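Local coordinates for protein Keto/oxoacid ferredoxin oxidoreductase, gamma subunit (Geobacter sulfurreducens, PDB 3ON3) that probably serves as the gamma subunit of a 2-oxoacid:ferredoxin oxidoreductase, an enzyme that oxidises 2-oxo acids and passes the electrons to ferredoxin, at residues Q16-M25 with N132-V140; T69-L77 with A87-D98. One frame throughout, in Å; residues are numbered along the deposited sequence.

Contact 1 (Q16-M25 with N132-V140). With SO4 (sulfate ion), chain D.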
ATOM      1  N   GLN B  16       4.388   2.739 -11.558  1.00 48.48           N
ATOM      2  CA  GLN B  16       5.793   2.460 -11.234  1.00 41.94           C
ATOM      3  C   GLN B  16       6.040   1.639  -9.958  1.00 46.48           C
ATOM      4  O   GLN B  16       7.188   1.262  -9.661  1.00 45.91           O
ATOM      5  CB  GLN B  16       6.619   3.747 -11.257  1.00 35.78           C
ATOM      6  CG  GLN B  16       6.881   4.232 -12.677  1.00 36.81           C
ATOM      7  CD  GLN B  16       7.666   5.534 -12.730  1.00 46.45           C
ATOM      8  OE1 GLN B  16       7.637   6.340 -11.801  1.00 51.54           O
ATOM      9  NE2 GLN B  16       8.377   5.738 -13.824  1.00 50.84           N
ATOM     10  N   GLY B  17       4.964   1.336  -9.232  1.00 50.05           N
ATOM     11  CA  GLY B  17       5.049   0.533  -8.021  1.00 46.70           C
ATOM     12  C   GLY B  17       5.502   1.302  -6.789  1.00 44.12           C
ATOM     13  O   GLY B  17       6.181   0.769  -5.918  1.00 42.15           O
ATOM     14  N   LEU B  18       5.105   2.565  -6.719  1.00 49.79           N
ATOM     15  CA  LEU B  18       5.484   3.448  -5.628  1.00 43.15           C
ATOM     16  C   LEU B  18       4.845   3.042  -4.305  1.00 41.25           C
ATOM     17  O   LEU B  18       5.413   3.278  -3.238  1.00 35.94           O
ATOM     18  CB  LEU B  18       5.091   4.887  -5.968  1.00 50.63           C
ATOM     19  CG  LEU B  18       5.649   5.544  -7.239  1.00 60.07           C
ATOM     20  CD1 LEU B  18       7.169   5.542  -7.241  1.00 50.86           C
ATOM     21  CD2 LEU B  18       5.115   4.856  -8.485  1.00 71.73           C
ATOM     22  N   ILE B  19       3.647   2.465  -4.377  1.00 36.47           N
ATOM     23  CA  ILE B  19       2.926   2.066  -3.178  1.00 36.96           C
ATOM     24  C   ILE B  19       3.662   0.900  -2.564  1.00 41.09           C
ATOM     25  O   ILE B  19       3.926   0.879  -1.362  1.00 39.99           O
ATOM     26  CB  ILE B  19       1.481   1.634  -3.500  1.00 43.02           C
ATOM     27  CG1 ILE B  19       0.661   2.828  -4.002  1.00 37.92           C
ATOM     28  CG2 ILE B  19       0.807   0.960  -2.272  1.00 35.01           C
ATOM     29  CD1 ILE B  19      -0.762   2.465  -4.376  1.00 45.48           C
ATOM     30  N   LEU B  20       4.001  -0.068  -3.410  1.00 41.64           N
ATOM     31  CA  LEU B  20       4.709  -1.252  -2.957  1.00 42.32           C
ATOM     32  C   LEU B  20       6.014  -0.829  -2.291  1.00 37.27           C
ATOM     33  O   LEU B  20       6.336  -1.299  -1.198  1.00 42.64           O
ATOM     34  CB  LEU B  20       4.961  -2.247  -4.105  1.00 27.47           C
ATOM     35  CG  LEU B  20       5.802  -3.462  -3.683  1.00 37.53           C
ATOM     36  CD1 LEU B  20       5.202  -4.079  -2.426  1.00 34.77           C
ATOM     37  CD2 LEU B  20       5.970  -4.506  -4.798  1.00 35.12           C
ATOM     38  N   ALA B  21       6.749   0.075  -2.929  1.00 31.14           N
ATOM     39  CA  ALA B  21       8.020   0.527  -2.350  1.00 36.60           C
ATOM     40  C   ALA B  21       7.779   1.107  -0.968  1.00 33.78           C
ATOM     41  O   ALA B  21       8.496   0.801  -0.021  1.00 42.72           O
ATOM     42  CB  ALA B  21       8.711   1.558  -3.251  1.00 34.79           C
ATOM     43  N   GLY B  22       6.766   1.956  -0.866  1.00 32.03           N
ATOM     44  CA  GLY B  22       6.374   2.529   0.401  1.00 41.47           C
ATOM     45  C   GLY B  22       6.052   1.443   1.403  1.00 44.27           C
ATOM     46  O   GLY B  22       6.505   1.476   2.552  1.00 38.65           O
ATOM     47  N   VAL B  23       5.272   0.464   0.964  1.00 44.90           N
ATOM     48  CA  VAL B  23       4.890  -0.627   1.846  1.00 38.75           C
ATOM     49  C   VAL B  23       6.105  -1.443   2.327  1.00 38.37           C
ATOM     50  O   VAL B  23       6.259  -1.693   3.524  1.00 32.86           O
ATOM     51  CB  VAL B  23       3.859  -1.538   1.198  1.00 31.39           C
ATOM     52  CG1 VAL B  23       3.797  -2.854   1.955  1.00 31.10           C
ATOM     53  CG2 VAL B  23       2.491  -0.836   1.153  1.00 36.33           C
ATOM     54  N   ILE B  24       6.952  -1.850   1.387  1.00 34.92           N
ATOM     55  CA  ILE B  24       8.209  -2.520   1.708  1.00 39.90           C
ATOM     56  C   ILE B  24       9.064  -1.743   2.730  1.00 42.50           C
ATOM     57  O   ILE B  24       9.531  -2.311   3.726  1.00 31.26           O
ATOM     58  CB  ILE B  24       9.015  -2.796   0.433  1.00 33.89           C
ATOM     59  CG1 ILE B  24       8.279  -3.817  -0.436  1.00 43.02           C
ATOM     60  CG2 ILE B  24      10.412  -3.290   0.778  1.00 32.20           C
ATOM     61  CD1 ILE B  24       8.899  -4.023  -1.790  1.00 37.45           C
HETATM   62  N   MSE B  25       9.238  -0.442   2.502  1.00 37.78           N
HETATM   63  CA  MSE B  25       9.980   0.397   3.447  1.00 37.35           C
HETATM   64  C   MSE B  25       9.359   0.423   4.838  1.00 38.33           C
HETATM   65  O   MSE B  25      10.082   0.386   5.834  1.00 35.20           O
HETATM   66  CB  MSE B  25      10.113   1.839   2.940  1.00 46.54           C
HETATM   67  CG  MSE B  25      11.354   2.122   2.130  1.00 55.51           C
HETATM   68 SE   MSE B  25      13.043   2.039   3.117  0.71 51.25          SE
HETATM   69  CE  MSE B  25      12.381   2.545   4.868  1.00 34.40           C
ATOM     70  N   ASN B 132      11.257  -0.008  -9.209  1.00 36.34           N
ATOM     71  CA  ASN B 132      10.946   0.403  -7.841  1.00 34.38           C
ATOM     72  C   ASN B 132      11.773  -0.322  -6.779  1.00 34.24           C
ATOM     73  O   ASN B 132      11.993   0.220  -5.706  1.00 40.52           O
ATOM     74  CB  ASN B 132       9.455   0.225  -7.544  1.00 38.37           C
ATOM     75  CG  ASN B 132       8.993  -1.218  -7.683  1.00 38.00           C
ATOM     76  OD1 ASN B 132       9.533  -1.996  -8.478  1.00 52.20           O
ATOM     77  ND2 ASN B 132       7.988  -1.583  -6.904  1.00 31.76           N
ATOM     78  N   ILE B 133      12.212  -1.546  -7.082  1.00 35.46           N
ATOM     79  CA  ILE B 133      13.033  -2.336  -6.150  1.00 33.35           C
ATOM     80  C   ILE B 133      14.457  -1.812  -6.182  1.00 30.73           C
ATOM     81  O   ILE B 133      15.080  -1.635  -5.150  1.00 30.57           O
ATOM     82  CB  ILE B 133      13.023  -3.871  -6.468  1.00 40.99           C
ATOM     83  CG1 ILE B 133      11.589  -4.408  -6.540  1.00 48.03           C
ATOM     84  CG2 ILE B 133      13.828  -4.667  -5.424  1.00 34.14           C
ATOM     85  CD1 ILE B 133      10.706  -4.000  -5.343  1.00 35.47           C
ATOM     86  N   VAL B 134      14.955  -1.546  -7.383  1.00 34.81           N
ATOM     87  CA  VAL B 134      16.210  -0.819  -7.537  1.00 32.85           C
ATOM     88  C   VAL B 134      16.247   0.464  -6.708  1.00 31.15           C
ATOM     89  O   VAL B 134      17.190   0.700  -5.958  1.00 37.51           O
ATOM     90  CB  VAL B 134      16.487  -0.462  -8.979  1.00 31.64           C
ATOM     91  CG1 VAL B 134      17.869   0.221  -9.089  1.00 30.79           C
ATOM     92  CG2 VAL B 134      16.426  -1.701  -9.847  1.00 38.38           C
ATOM     93  N   ALA B 135      15.203   1.277  -6.827  1.00 32.48           N
ATOM     94  CA  ALA B 135      15.151   2.566  -6.142  1.00 37.13           C
ATOM     95  C   ALA B 135      15.119   2.370  -4.627  1.00 34.27           C
ATOM     96  O   ALA B 135      15.647   3.168  -3.863  1.00 38.26           O
ATOM     97  CB  ALA B 135      13.928   3.349  -6.603  1.00 46.37           C
ATOM     98  N   LEU B 136      14.481   1.290  -4.211  1.00 36.42           N
ATOM     99  CA  LEU B 136      14.319   0.975  -2.804  1.00 36.22           C
ATOM    100  C   LEU B 136      15.670   0.589  -2.204  1.00 35.67           C
ATOM    101  O   LEU B 136      16.010   1.003  -1.088  1.00 34.46           O
ATOM    102  CB  LEU B 136      13.308  -0.162  -2.667  1.00 40.17           C
ATOM    103  CG  LEU B 136      12.786  -0.612  -1.308  1.00 45.42           C
ATOM    104  CD1 LEU B 136      13.852  -1.438  -0.566  1.00 40.42           C
ATOM    105  CD2 LEU B 136      12.296   0.578  -0.490  1.00 43.13           C
ATOM    106  N   GLY B 137      16.439  -0.193  -2.953  1.00 33.16           N
ATOM    107  CA  GLY B 137      17.808  -0.528  -2.561  1.00 26.52           C
ATOM    108  C   GLY B 137      18.635   0.745  -2.470  1.00 27.38           C
ATOM    109  O   GLY B 137      19.412   0.961  -1.524  1.00 36.61           O
ATOM    110  N   ALA B 138      18.445   1.617  -3.448  1.00 27.77           N
ATOM    111  CA  ALA B 138      19.163   2.891  -3.451  1.00 32.37           C
ATOM    112  C   ALA B 138      18.785   3.744  -2.241  1.00 34.80           C
ATOM    113  O   ALA B 138      19.663   4.316  -1.597  1.00 39.88           O
ATOM    114  CB  ALA B 138      18.924   3.640  -4.737  1.00 25.89           C
HETATM  115  N   MSE B 139      17.488   3.809  -1.931  1.00 36.26           N
HETATM  116  CA  MSE B 139      16.978   4.640  -0.841  1.00 34.77           C
HETATM  117  C   MSE B 139      17.459   4.157   0.517  1.00 35.64           C
HETATM  118  O   MSE B 139      17.654   4.958   1.430  1.00 39.29           O
HETATM  119  CB  MSE B 139      15.440   4.642  -0.825  1.00 31.23           C
HETATM  120  CG  MSE B 139      14.811   5.869  -1.406  1.00 60.79           C
HETATM  121 SE   MSE B 139      15.424   7.578  -0.646  0.77 64.13          SE
HETATM  122  CE  MSE B 139      15.395   8.438  -2.363  1.00 39.79           C
ATOM    123  N   VAL B 140      17.599   2.842   0.655  1.00 38.37           N
ATOM    124  CA  VAL B 140      18.102   2.234   1.891  1.00 31.09           C
ATOM    125  C   VAL B 140      19.575   2.594   2.061  1.00 32.42           C
ATOM    126  O   VAL B 140      19.987   3.033   3.132  1.00 35.08           O
ATOM    127  CB  VAL B 140      17.886   0.684   1.896  1.00 24.90           C
ATOM    128  CG1 VAL B 140      18.591   0.000   3.088  1.00 24.04           C
ATOM    129  CG2 VAL B 140      16.365   0.343   1.877  1.00 27.60           C
TER
HETATM  130  S   SO4 D 183       1.399   2.146  -8.049  1.00 53.68           S
HETATM  131  O1  SO4 D 183       1.951   1.402  -9.175  1.00 43.19           O
HETATM  132  O2  SO4 D 183       0.745   1.195  -7.156  1.00 53.18           O
HETATM  133  O3  SO4 D 183       2.444   2.841  -7.313  1.00 50.39           O
HETATM  134  O4  SO4 D 183       0.439   3.147  -8.514  1.00 63.05           O
HETATM  135  O   HOH W   1       8.982  -0.289 -11.159  1.00 42.10           O
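N132 packs its CB against Q16 O (3.3 Å) and sends its amide over to the carbonyl of G17. CG lies between the backbone N and the carbonyl carbon (chi1 60°), which turns ND2 to the loop for a bond of 3.1 Å to G17 O, bent to 149° at the hydrogen. A21 N, bonding to the same oxygen within its helix, arrives from the opposite face of the carbonyl plane, so two donors grip the carbonyl oxygen of the N-cap residue. An alanine in place of N132 would remove the amide and is likely to leave G17 O with its helical donor A21 N but without the side-chain bond that ties the loop to helix 131-143. A water 2.8 Å from Q16 O also accepts from N132 N, giving a second link. At G17 a CB would run into ND2, and its positive phi also favours glycine. Further along, I133 crosses I24 at about a right angle, CD1 to CD1 at 4.0 Å. L136 follows, its two methyls parting: CD1 rests on I24 CG2 (4.1 Å), while CD2 faces A21 O. V140 ends the row with CG2 against SE of selenomethionine M25 (3.9 Å). The two helix segments run in the same general direction, crossing at -37°. On the loop's other flank a sulfate, probably from the crystallisation liquor, accepts from G17 N and, at O3, from I19 N (3.2 Å), and also from R158 of the second subunit. A glycine-rich loop leading from strand 6-12 into a helix whose N terminus holds an anion is characteristic of Rossmann-like alpha/beta folds.

Contact 2 (T69-L77 with A87-D98); sequences TQCDALLAL and ADLKEGGVLLVD
L75 and L96 both hold CG anti to the backbone N (chi1 167° and 170°), and the two side chains lie alongside, pointing the same way, with L75 CD1 3.6 Å from L96 CD2. L74 and L95 repeat this pairing on the opposite face of the sheet, L74 CD2 meeting L95 CD1 at 4.1 Å. Between these two layers runs a regular parallel ladder: L74 N donates to V94 O (2.8 Å), L96 N to L74 O, A76 N to L96 O, and D98 N to A76 O in a longer bond. L96 O also meets the CA-H of L75, as V94 O does that of A73, whose CB sits 3.7 Å from V94 CB. Upstream the pairing breaks at a corner, where K90, E91 and G92 loop out between L89 and G93. K90 N gives C71 O an almost straight bond (3.0 Å, 178°), and a type II turn from K90 to G93 brings V94 N round to D72 O. A CB on G93 would clash with that oxygen and with L89 CD1. The K90 side chain crosses D72 at a slant, CE touching OD1 while NZ stays 4.1 Å from OD1, beyond a salt bridge; D72 OD2 takes its hydrogen bond from E7 N. D88 forms a salt bridge with R9. With helix 79-85 joining them, strands 71-76 and 93-98 make a beta-alpha-beta crossover within the sheet. Strand 6-12 hydrogen-bonds along the far edge of 71-76, and strand 111-115 lies beyond 93-98. Helix 131-143 packs on the face carrying A73, L75 and L96, and I117 at the start of helix 117-125 touches L75, L77 and D98.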
ATOM      1  N   THR B  69       5.296  17.303   7.764  1.00 88.78           N
ATOM      2  CA  THR B  69       5.545  18.504   6.971  1.00 92.89           C
ATOM      3  C   THR B  69       6.620  18.261   5.907  1.00 83.36           C
ATOM      4  O   THR B  69       6.391  17.532   4.935  1.00 77.21           O
ATOM      5  CB  THR B  69       5.949  19.702   7.861  1.00102.51           C
ATOM      6  OG1 THR B  69       6.866  19.262   8.872  1.00105.36           O
ATOM      7  CG2 THR B  69       4.724  20.318   8.527  1.00104.48           C
ATOM      8  N   GLN B  70       7.788  18.876   6.086  1.00 73.98           N
ATOM      9  CA  GLN B  70       8.895  18.670   5.156  1.00 67.02           C
ATOM     10  C   GLN B  70       9.454  17.260   5.271  1.00 68.81           C
ATOM     11  O   GLN B  70       9.577  16.716   6.371  1.00 75.02           O
ATOM     12  CB  GLN B  70      10.002  19.699   5.367  1.00 62.99           C
ATOM     13  CG  GLN B  70       9.775  20.981   4.592  1.00 76.17           C
ATOM     14  CD  GLN B  70      11.015  21.845   4.507  1.00 82.26           C
ATOM     15  OE1 GLN B  70      11.867  21.824   5.401  1.00 87.40           O
ATOM     16  NE2 GLN B  70      11.127  22.611   3.424  1.00 77.30           N
ATOM     17  N   CYS B  71       9.791  16.665   4.135  1.00 60.07           N
ATOM     18  CA  CYS B  71      10.299  15.305   4.160  1.00 56.66           C
ATOM     19  C   CYS B  71      11.829  15.271   4.171  1.00 55.19           C
ATOM     20  O   CYS B  71      12.488  16.252   3.827  1.00 50.92           O
ATOM     21  CB  CYS B  71       9.689  14.454   3.042  1.00 49.92           C
ATOM     22  SG  CYS B  71      10.219  14.821   1.378  1.00 59.67           S
ATOM     23  N   ASP B  72      12.378  14.141   4.597  1.00 45.07           N
ATOM     24  CA  ASP B  72      13.807  14.029   4.825  1.00 45.87           C
ATOM     25  C   ASP B  72      14.500  13.473   3.596  1.00 44.45           C
ATOM     26  O   ASP B  72      15.679  13.696   3.386  1.00 48.15           O
ATOM     27  CB  ASP B  72      14.072  13.149   6.034  1.00 44.44           C
ATOM     28  CG  ASP B  72      13.493  13.723   7.304  1.00 56.80           C
ATOM     29  OD1 ASP B  72      14.205  14.489   7.981  1.00 66.86           O
ATOM     30  OD2 ASP B  72      12.328  13.415   7.634  1.00 60.27           O
ATOM     31  N   ALA B  73      13.740  12.780   2.764  1.00 40.17           N
ATOM     32  CA  ALA B  73      14.295  12.132   1.590  1.00 37.23           C
ATOM     33  C   ALA B  73      13.233  12.025   0.525  1.00 39.18           C
ATOM     34  O   ALA B  73      12.052  11.853   0.825  1.00 53.88           O
ATOM     35  CB  ALA B  73      14.818  10.730   1.952  1.00 37.19           C
ATOM     36  N   LEU B  74      13.645  12.093  -0.727  1.00 34.91           N
ATOM     37  CA  LEU B  74      12.671  12.031  -1.806  1.00 40.92           C
ATOM     38  C   LEU B  74      13.182  11.284  -3.028  1.00 42.57           C
ATOM     39  O   LEU B  74      14.244  11.593  -3.571  1.00 39.95           O
ATOM     40  CB  LEU B  74      12.240  13.439  -2.215  1.00 41.08           C
ATOM     41  CG  LEU B  74      11.399  13.492  -3.496  1.00 37.45           C
ATOM     42  CD1 LEU B  74       9.932  13.053  -3.248  1.00 43.46           C
ATOM     43  CD2 LEU B  74      11.447  14.875  -4.123  1.00 33.46           C
ATOM     44  N   LEU B  75      12.407  10.299  -3.462  1.00 40.11           N
ATOM     45  CA  LEU B  75      12.686   9.646  -4.722  1.00 42.34           C
ATOM     46  C   LEU B  75      11.822  10.277  -5.796  1.00 42.39           C
ATOM     47  O   LEU B  75      10.642  10.460  -5.586  1.00 43.23           O
ATOM     48  CB  LEU B  75      12.353   8.163  -4.640  1.00 41.01           C
ATOM     49  CG  LEU B  75      12.341   7.536  -6.036  1.00 43.97           C
ATOM     50  CD1 LEU B  75      13.765   7.406  -6.575  1.00 42.71           C
ATOM     51  CD2 LEU B  75      11.638   6.185  -6.026  1.00 34.39           C
ATOM     52  N   ALA B  76      12.417  10.598  -6.939  1.00 48.83           N
ATOM     53  CA  ALA B  76      11.671  11.062  -8.106  1.00 45.35           C
ATOM     54  C   ALA B  76      12.120  10.311  -9.359  1.00 46.17           C
ATOM     55  O   ALA B  76      13.238  10.489  -9.836  1.00 46.58           O
ATOM     56  CB  ALA B  76      11.839  12.574  -8.297  1.00 42.22           C
ATOM     57  N   LEU B  77      11.239   9.480  -9.900  1.00 43.85           N
ATOM     58  CA  LEU B  77      11.583   8.696 -11.081  1.00 44.15           C
ATOM     59  C   LEU B  77      11.300   9.455 -12.388  1.00 53.16           C
ATOM     60  O   LEU B  77      11.775   9.062 -13.460  1.00 54.01           O
ATOM     61  CB  LEU B  77      10.853   7.342 -11.058  1.00 40.00           C
ATOM     62  CG  LEU B  77      11.371   6.295 -10.058  1.00 46.89           C
ATOM     63  CD1 LEU B  77      10.487   5.045 -10.059  1.00 45.58           C
ATOM     64  CD2 LEU B  77      12.840   5.932 -10.332  1.00 46.27           C
ATOM     65  N   ALA B  87      10.036  20.784  -3.620  1.00 61.21           N
ATOM     66  CA  ALA B  87       9.858  21.916  -2.715  1.00 67.15           C
ATOM     67  C   ALA B  87       9.635  21.477  -1.271  1.00 71.45           C
ATOM     68  O   ALA B  87       9.960  22.209  -0.334  1.00 72.15           O
ATOM     69  CB  ALA B  87       8.707  22.812  -3.188  1.00 67.12           C
ATOM     70  N   ASP B  88       9.079  20.280  -1.101  1.00 72.22           N
ATOM     71  CA  ASP B  88       8.789  19.737   0.226  1.00 76.17           C
ATOM     72  C   ASP B  88      10.039  19.167   0.897  1.00 64.20           C
ATOM     73  O   ASP B  88      10.150  19.165   2.119  1.00 61.46           O
ATOM     74  CB  ASP B  88       7.704  18.665   0.135  1.00 83.64           C
ATOM     75  CG  ASP B  88       6.442  19.169  -0.551  1.00 94.18           C
ATOM     76  OD1 ASP B  88       6.132  20.379  -0.430  1.00 95.33           O
ATOM     77  OD2 ASP B  88       5.763  18.355  -1.215  1.00 97.18           O
ATOM     78  N   LEU B  89      10.984  18.704   0.093  1.00 60.44           N
ATOM     79  CA  LEU B  89      12.208  18.108   0.632  1.00 61.82           C
ATOM     80  C   LEU B  89      13.047  19.132   1.401  1.00 67.46           C
ATOM     81  O   LEU B  89      13.430  20.163   0.852  1.00 71.16           O
ATOM     82  CB  LEU B  89      13.036  17.510  -0.493  1.00 54.89           C
ATOM     83  CG  LEU B  89      14.408  16.986  -0.092  1.00 50.27           C
ATOM     84  CD1 LEU B  89      14.279  15.748   0.808  1.00 40.54           C
ATOM     85  CD2 LEU B  89      15.162  16.675  -1.356  1.00 44.44           C
ATOM     86  N   LYS B  90      13.328  18.847   2.670  1.00 60.24           N
ATOM     87  CA  LYS B  90      14.073  19.775   3.505  1.00 61.67           C
ATOM     88  C   LYS B  90      15.475  19.998   2.938  1.00 68.15           C
ATOM     89  O   LYS B  90      16.023  19.127   2.259  1.00 68.05           O
ATOM     90  CB  LYS B  90      14.163  19.260   4.941  1.00 61.21           C
ATOM     91  CG  LYS B  90      15.104  18.084   5.101  1.00 63.42           C
ATOM     92  CD  LYS B  90      15.485  17.851   6.558  1.00 66.95           C
ATOM     93  CE  LYS B  90      16.138  16.483   6.737  1.00 69.10           C
ATOM     94  NZ  LYS B  90      17.251  16.223   5.767  1.00 62.31           N
ATOM     95  N   GLU B  91      16.050  21.166   3.217  1.00 65.76           N
ATOM     96  CA  GLU B  91      17.406  21.490   2.775  1.00 66.22           C
ATOM     97  C   GLU B  91      18.433  20.530   3.358  1.00 55.62           C
ATOM     98  O   GLU B  91      18.427  20.262   4.553  1.00 60.70           O
ATOM     99  CB  GLU B  91      17.775  22.922   3.163  1.00 75.72           C
ATOM    100  CG  GLU B  91      19.008  23.444   2.444  1.00 88.23           C
ATOM    101  CD  GLU B  91      19.941  24.206   3.364  1.00 99.27           C
ATOM    102  OE1 GLU B  91      20.182  23.725   4.492  1.00103.33           O
ATOM    103  OE2 GLU B  91      20.435  25.278   2.958  1.00 99.48           O
ATOM    104  N   GLY B  92      19.326  20.031   2.509  1.00 54.24           N
ATOM    105  CA  GLY B  92      20.291  19.024   2.909  1.00 47.87           C
ATOM    106  C   GLY B  92      19.675  17.634   2.932  1.00 62.14           C
ATOM    107  O   GLY B  92      20.331  16.657   3.295  1.00 67.09           O
ATOM    108  N   GLY B  93      18.404  17.541   2.543  1.00 59.21           N
ATOM    109  CA  GLY B  93      17.712  16.268   2.509  1.00 49.92           C
ATOM    110  C   GLY B  93      18.203  15.428   1.355  1.00 48.57           C
ATOM    111  O   GLY B  93      18.885  15.919   0.460  1.00 49.20           O
ATOM    112  N   VAL B  94      17.858  14.145   1.387  1.00 50.94           N
ATOM    113  CA  VAL B  94      18.276  13.191   0.366  1.00 49.99           C
ATOM    114  C   VAL B  94      17.412  13.313  -0.882  1.00 46.26           C
ATOM    115  O   VAL B  94      16.187  13.237  -0.819  1.00 42.17           O
ATOM    116  CB  VAL B  94      18.236  11.731   0.910  1.00 45.68           C
ATOM    117  CG1 VAL B  94      18.235  10.705  -0.223  1.00 45.85           C
ATOM    118  CG2 VAL B  94      19.406  11.492   1.838  1.00 34.84           C
ATOM    119  N   LEU B  95      18.052  13.518  -2.021  1.00 41.84           N
ATOM    120  CA  LEU B  95      17.311  13.613  -3.264  1.00 43.13           C
ATOM    121  C   LEU B  95      17.814  12.569  -4.232  1.00 41.52           C
ATOM    122  O   LEU B  95      18.918  12.655  -4.708  1.00 43.90           O
ATOM    123  CB  LEU B  95      17.425  15.010  -3.871  1.00 48.40           C
ATOM    124  CG  LEU B  95      16.843  15.150  -5.287  1.00 51.00           C
ATOM    125  CD1 LEU B  95      15.379  14.756  -5.318  1.00 36.74           C
ATOM    126  CD2 LEU B  95      17.034  16.556  -5.852  1.00 50.88           C
ATOM    127  N   LEU B  96      16.995  11.563  -4.499  1.00 47.55           N
ATOM    128  CA  LEU B  96      17.362  10.496  -5.415  1.00 40.15           C
ATOM    129  C   LEU B  96      16.478  10.553  -6.642  1.00 38.44           C
ATOM    130  O   LEU B  96      15.241  10.472  -6.543  1.00 41.62           O
ATOM    131  CB  LEU B  96      17.219   9.132  -4.732  1.00 45.79           C
ATOM    132  CG  LEU B  96      17.337   7.876  -5.605  1.00 45.25           C
ATOM    133  CD1 LEU B  96      18.788   7.661  -6.099  1.00 36.70           C
ATOM    134  CD2 LEU B  96      16.841   6.657  -4.858  1.00 43.05           C
ATOM    135  N   VAL B  97      17.110  10.681  -7.800  1.00 39.29           N
ATOM    136  CA  VAL B  97      16.364  10.759  -9.049  1.00 51.12           C
ATOM    137  C   VAL B  97      16.886   9.743 -10.055  1.00 47.83           C
ATOM    138  O   VAL B  97      17.972   9.212  -9.881  1.00 43.82           O
ATOM    139  CB  VAL B  97      16.405  12.194  -9.652  1.00 51.55           C
ATOM    140  CG1 VAL B  97      15.974  13.219  -8.611  1.00 49.03           C
ATOM    141  CG2 VAL B  97      17.801  12.541 -10.182  1.00 53.43           C
ATOM    142  N   ASP B  98      16.101   9.457 -11.089  1.00 47.02           N
ATOM    143  CA  ASP B  98      16.617   8.734 -12.240  1.00 47.06           C
ATOM    144  C   ASP B  98      17.294   9.726 -13.189  1.00 56.05           C
ATOM    145  O   ASP B  98      16.736  10.781 -13.499  1.00 54.91           O
ATOM    146  CB  ASP B  98      15.519   7.955 -12.960  1.00 48.59           C
ATOM    147  CG  ASP B  98      16.022   7.291 -14.235  1.00 53.18           C
ATOM    148  OD1 ASP B  98      16.490   8.008 -15.136  1.00 58.57           O
ATOM    149  OD2 ASP B  98      15.960   6.054 -14.344  1.00 51.60           O
TER
HETATM  150  O   HOH W   2      14.182  23.094   4.680  1.00 56.97           O

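After strand 6-12 the chain enters 16-25, the first half of contact 1, and returns to it only 107 residues later, at 132-140. Contact 2 falls wholly within that excursion: it closes a short loop around helix 79-85, pairing neighbouring strands, and the two loops are thus nested without crossing. Contact 1 joins two helices, whereas contact 2 forms part of the sheet. Their centres lie about 14 Å apart, yet they touch: A138 CB rests 3.7 Å from L96 CD2, M139 also packs on L96, and Q16 meets L77. Helix 131-143 therefore links the two, bound to helix 18-32 and seated on the parallel strands 71-76 and 93-98.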